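PDB 3C0D: putative nitrite reductase NADPH (Small subunit) oxidoreductase protein from Vibrio parahaemolyticus RIMD 2210633, which probably serves as the small, Rieske-like subunit of an NAD(P)H-dependent nitrite reductase in nitrate assimilation. Local coordinates for residues G61-E66 with K75-L80. Sequence-based numbering, arbitrary orientation.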
ATOM      1  N   GLY A  61      -2.245  -6.562   9.669  1.00 47.38           N
ATOM      2  CA  GLY A  61      -1.875  -7.520  10.698  1.00 50.20           C
ATOM      3  C   GLY A  61      -0.696  -8.342  10.236  1.00 53.34           C
ATOM      4  O   GLY A  61      -0.332  -8.275   9.068  1.00 52.82           O
ATOM      5  N   ASP A  62      -0.088  -9.117  11.130  1.00 57.92           N
ATOM      6  CA  ASP A  62       1.054  -9.948  10.740  1.00 60.84           C
ATOM      7  C   ASP A  62       0.671 -11.396  10.470  1.00 60.79           C
ATOM      8  O   ASP A  62      -0.154 -11.981  11.162  1.00 61.55           O
ATOM      9  CB  ASP A  62       2.174  -9.901  11.797  1.00 63.78           C
ATOM     10  CG  ASP A  62       1.673  -9.508  13.179  1.00 66.49           C
ATOM     11  OD1 ASP A  62       0.461  -9.680  13.456  1.00 66.61           O
ATOM     12  OD2 ASP A  62       2.501  -9.034  13.997  1.00 66.24           O
ATOM     13  N   ILE A  63       1.260 -11.966   9.434  1.00 61.33           N
ATOM     14  CA  ILE A  63       0.985 -13.345   9.100  1.00 62.31           C
ATOM     15  C   ILE A  63       2.351 -13.941   8.862  1.00 65.10           C
ATOM     16  O   ILE A  63       3.074 -13.519   7.954  1.00 64.61           O
ATOM     17  CB  ILE A  63       0.108 -13.452   7.848  1.00 60.04           C
ATOM     18  CG1 ILE A  63      -1.258 -12.841   8.137  1.00 56.67           C
ATOM     19  CG2 ILE A  63      -0.067 -14.906   7.445  1.00 58.72           C
ATOM     20  CD1 ILE A  63      -2.146 -12.807   6.923  1.00 55.91           C
ATOM     21  N   ASN A  64       2.693 -14.916   9.705  1.00 68.02           N
ATOM     22  CA  ASN A  64       3.983 -15.585   9.676  1.00 69.86           C
ATOM     23  C   ASN A  64       5.066 -14.534   9.459  1.00 70.38           C
ATOM     24  O   ASN A  64       5.958 -14.688   8.624  1.00 69.70           O
ATOM     25  CB  ASN A  64       4.033 -16.699   8.606  1.00 71.40           C
ATOM     26  CG  ASN A  64       3.908 -16.181   7.181  1.00 73.86           C
ATOM     27  OD1 ASN A  64       2.827 -15.778   6.737  1.00 75.34           O
ATOM     28  ND2 ASN A  64       5.022 -16.192   6.453  1.00 73.76           N
ATOM     29  N   GLY A  65       4.960 -13.449  10.224  1.00 71.42           N
ATOM     30  CA  GLY A  65       5.926 -12.365  10.133  1.00 73.33           C
ATOM     31  C   GLY A  65       5.497 -11.221   9.229  1.00 73.61           C
ATOM     32  O   GLY A  65       4.658 -10.394   9.610  1.00 73.77           O
ATOM     33  N   GLU A  66       6.087 -11.167   8.034  1.00 73.20           N
ATOM     34  CA  GLU A  66       5.776 -10.126   7.050  1.00 72.06           C
ATOM     35  C   GLU A  66       4.273  -9.829   7.037  1.00 69.52           C
ATOM     36  O   GLU A  66       3.463 -10.723   6.788  1.00 68.79           O
ATOM     37  CB  GLU A  66       6.260 -10.572   5.661  1.00 71.92           C
ATOM     38  CG  GLU A  66       5.875 -11.998   5.277  1.00 70.99           C
ATOM     39  CD  GLU A  66       4.526 -12.078   4.591  1.00 71.19           C
ATOM     40  OE1 GLU A  66       4.387 -11.511   3.481  1.00 68.05           O
ATOM     41  OE2 GLU A  66       3.609 -12.716   5.155  1.00 71.84           O
ATOM     42  N   LYS A  75     -12.466 -10.590   2.736  1.00 46.15           N
ATOM     43  CA  LYS A  75     -11.359 -10.841   3.661  1.00 47.02           C
ATOM     44  C   LYS A  75     -10.026 -11.431   3.187  1.00 46.79           C
ATOM     45  O   LYS A  75      -9.220 -11.831   4.034  1.00 47.00           O
ATOM     46  CB  LYS A  75     -11.858 -11.697   4.833  1.00 47.12           C
ATOM     47  CG  LYS A  75     -13.047 -11.138   5.578  1.00 49.29           C
ATOM     48  CD  LYS A  75     -12.731  -9.809   6.249  1.00 53.06           C
ATOM     49  CE  LYS A  75     -13.898  -9.341   7.129  1.00 54.29           C
ATOM     50  NZ  LYS A  75     -15.179  -9.183   6.366  1.00 52.64           N
ATOM     51  N   GLN A  76      -9.763 -11.502   1.884  1.00 46.22           N
ATOM     52  CA  GLN A  76      -8.477 -12.055   1.457  1.00 45.52           C
ATOM     53  C   GLN A  76      -7.299 -11.220   1.983  1.00 44.89           C
ATOM     54  O   GLN A  76      -7.414 -10.007   2.177  1.00 43.88           O
ATOM     55  CB  GLN A  76      -8.395 -12.154  -0.065  1.00 48.74           C
ATOM     56  CG  GLN A  76      -9.251 -13.249  -0.678  1.00 51.47           C
ATOM     57  CD  GLN A  76     -10.609 -12.752  -1.134  1.00 53.44           C
ATOM     58  OE1 GLN A  76     -10.701 -11.831  -1.941  1.00 55.43           O
ATOM     59  NE2 GLN A  76     -11.671 -13.366  -0.626  1.00 51.61           N
ATOM     60  N   HIS A  77      -6.166 -11.876   2.218  1.00 44.16           N
ATOM     61  CA  HIS A  77      -4.979 -11.198   2.737  1.00 42.74           C
ATOM     62  C   HIS A  77      -3.980 -10.877   1.640  1.00 42.87           C
ATOM     63  O   HIS A  77      -3.611 -11.736   0.843  1.00 42.71           O
ATOM     64  CB  HIS A  77      -4.306 -12.063   3.799  1.00 41.87           C
ATOM     65  CG  HIS A  77      -5.097 -12.181   5.062  1.00 43.17           C
ATOM     66  ND1 HIS A  77      -5.127 -11.188   6.016  1.00 45.14           N
ATOM     67  CD2 HIS A  77      -5.926 -13.153   5.511  1.00 44.41           C
ATOM     68  CE1 HIS A  77      -5.942 -11.540   6.996  1.00 43.49           C
ATOM     69  NE2 HIS A  77      -6.440 -12.728   6.713  1.00 44.68           N
ATOM     70  N   PHE A  78      -3.530  -9.631   1.610  1.00 42.98           N
ATOM     71  CA  PHE A  78      -2.563  -9.205   0.606  1.00 43.13           C
ATOM     72  C   PHE A  78      -1.283  -8.663   1.233  1.00 44.04           C
ATOM     73  O   PHE A  78      -1.339  -7.707   2.001  1.00 45.40           O
ATOM     74  CB  PHE A  78      -3.169  -8.109  -0.256  1.00 41.92           C
ATOM     75  CG  PHE A  78      -4.306  -8.565  -1.119  1.00 40.26           C
ATOM     76  CD1 PHE A  78      -4.066  -9.063  -2.395  1.00 39.20           C
ATOM     77  CD2 PHE A  78      -5.623  -8.429  -0.687  1.00 38.74           C
ATOM     78  CE1 PHE A  78      -5.127  -9.413  -3.242  1.00 39.13           C
ATOM     79  CE2 PHE A  78      -6.688  -8.774  -1.521  1.00 37.75           C
ATOM     80  CZ  PHE A  78      -6.437  -9.265  -2.802  1.00 38.12           C
ATOM     81  N   SER A  79      -0.139  -9.257   0.893  1.00 43.69           N
ATOM     82  CA  SER A  79       1.159  -8.808   1.403  1.00 43.53           C
ATOM     83  C   SER A  79       1.503  -7.363   1.035  1.00 44.92           C
ATOM     84  O   SER A  79       1.572  -7.039  -0.148  1.00 46.70           O
ATOM     85  CB  SER A  79       2.270  -9.676   0.844  1.00 42.23           C
ATOM     86  OG  SER A  79       3.489  -8.949   0.877  1.00 44.04           O
ATOM     87  N   LEU A  80       1.764  -6.514   2.028  1.00 45.96           N
ATOM     88  CA  LEU A  80       2.114  -5.111   1.762  1.00 47.73           C
ATOM     89  C   LEU A  80       3.428  -4.939   0.997  1.00 49.58           C
ATOM     90  O   LEU A  80       3.629  -3.927   0.310  1.00 50.70           O
ATOM     91  CB  LEU A  80       2.198  -4.306   3.070  1.00 44.82           C
ATOM     92  CG  LEU A  80       0.910  -4.110   3.877  1.00 44.06           C
ATOM     93  CD1 LEU A  80       1.195  -3.205   5.061  1.00 43.84           C
ATOM     94  CD2 LEU A  80      -0.181  -3.507   3.000  1.00 42.26           C
TER
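I63 and H77 make the apolar half of this contact. The terminal methyl of I63 lies over one face of the imidazole, CD1 3.7 Å from the ring centroid and 23° off the ring normal, a CH-pi contact displaced toward the rim; I63 CD1 and H77 CG are 3.5 Å apart. The I63 side chain is set for this reach: CG1 lies opposite the carbonyl carbon (chi1 -65°), and the extended second torsion (chi2 175°) carries CD1 out to the ring. K75 O lies 3.8 Å above the opposite face of the H77 ring, also displaced toward the rim. I63 also touches C68 and L86, while H77 packs on A70.

The polar half is looser. E66, its chain bent at chi2, turns its carboxylate toward S79, with E66 OE1 3.8 Å from both S79 CB and S79 OG. That is van der Waals proximity without a hydrogen bond; S79 OG is hydrogen-bonded to S82 OG.

No hydrogen bond, backbone or side-chain, crosses between the segments. Strand 67-70 runs between strands 59-62 and 77-79 in the small antiparallel sheet of this Rieske-like domain, pairing G61 with C68 and F78 with V69. The turn joining strands 59-62 and 67-70 thus meets strand 77-79 by side chains alone, through a methyl packed on the imidazole face, and the hydrogen bonds of H77 N (to E87) and S79 OG (to S82) go elsewhere.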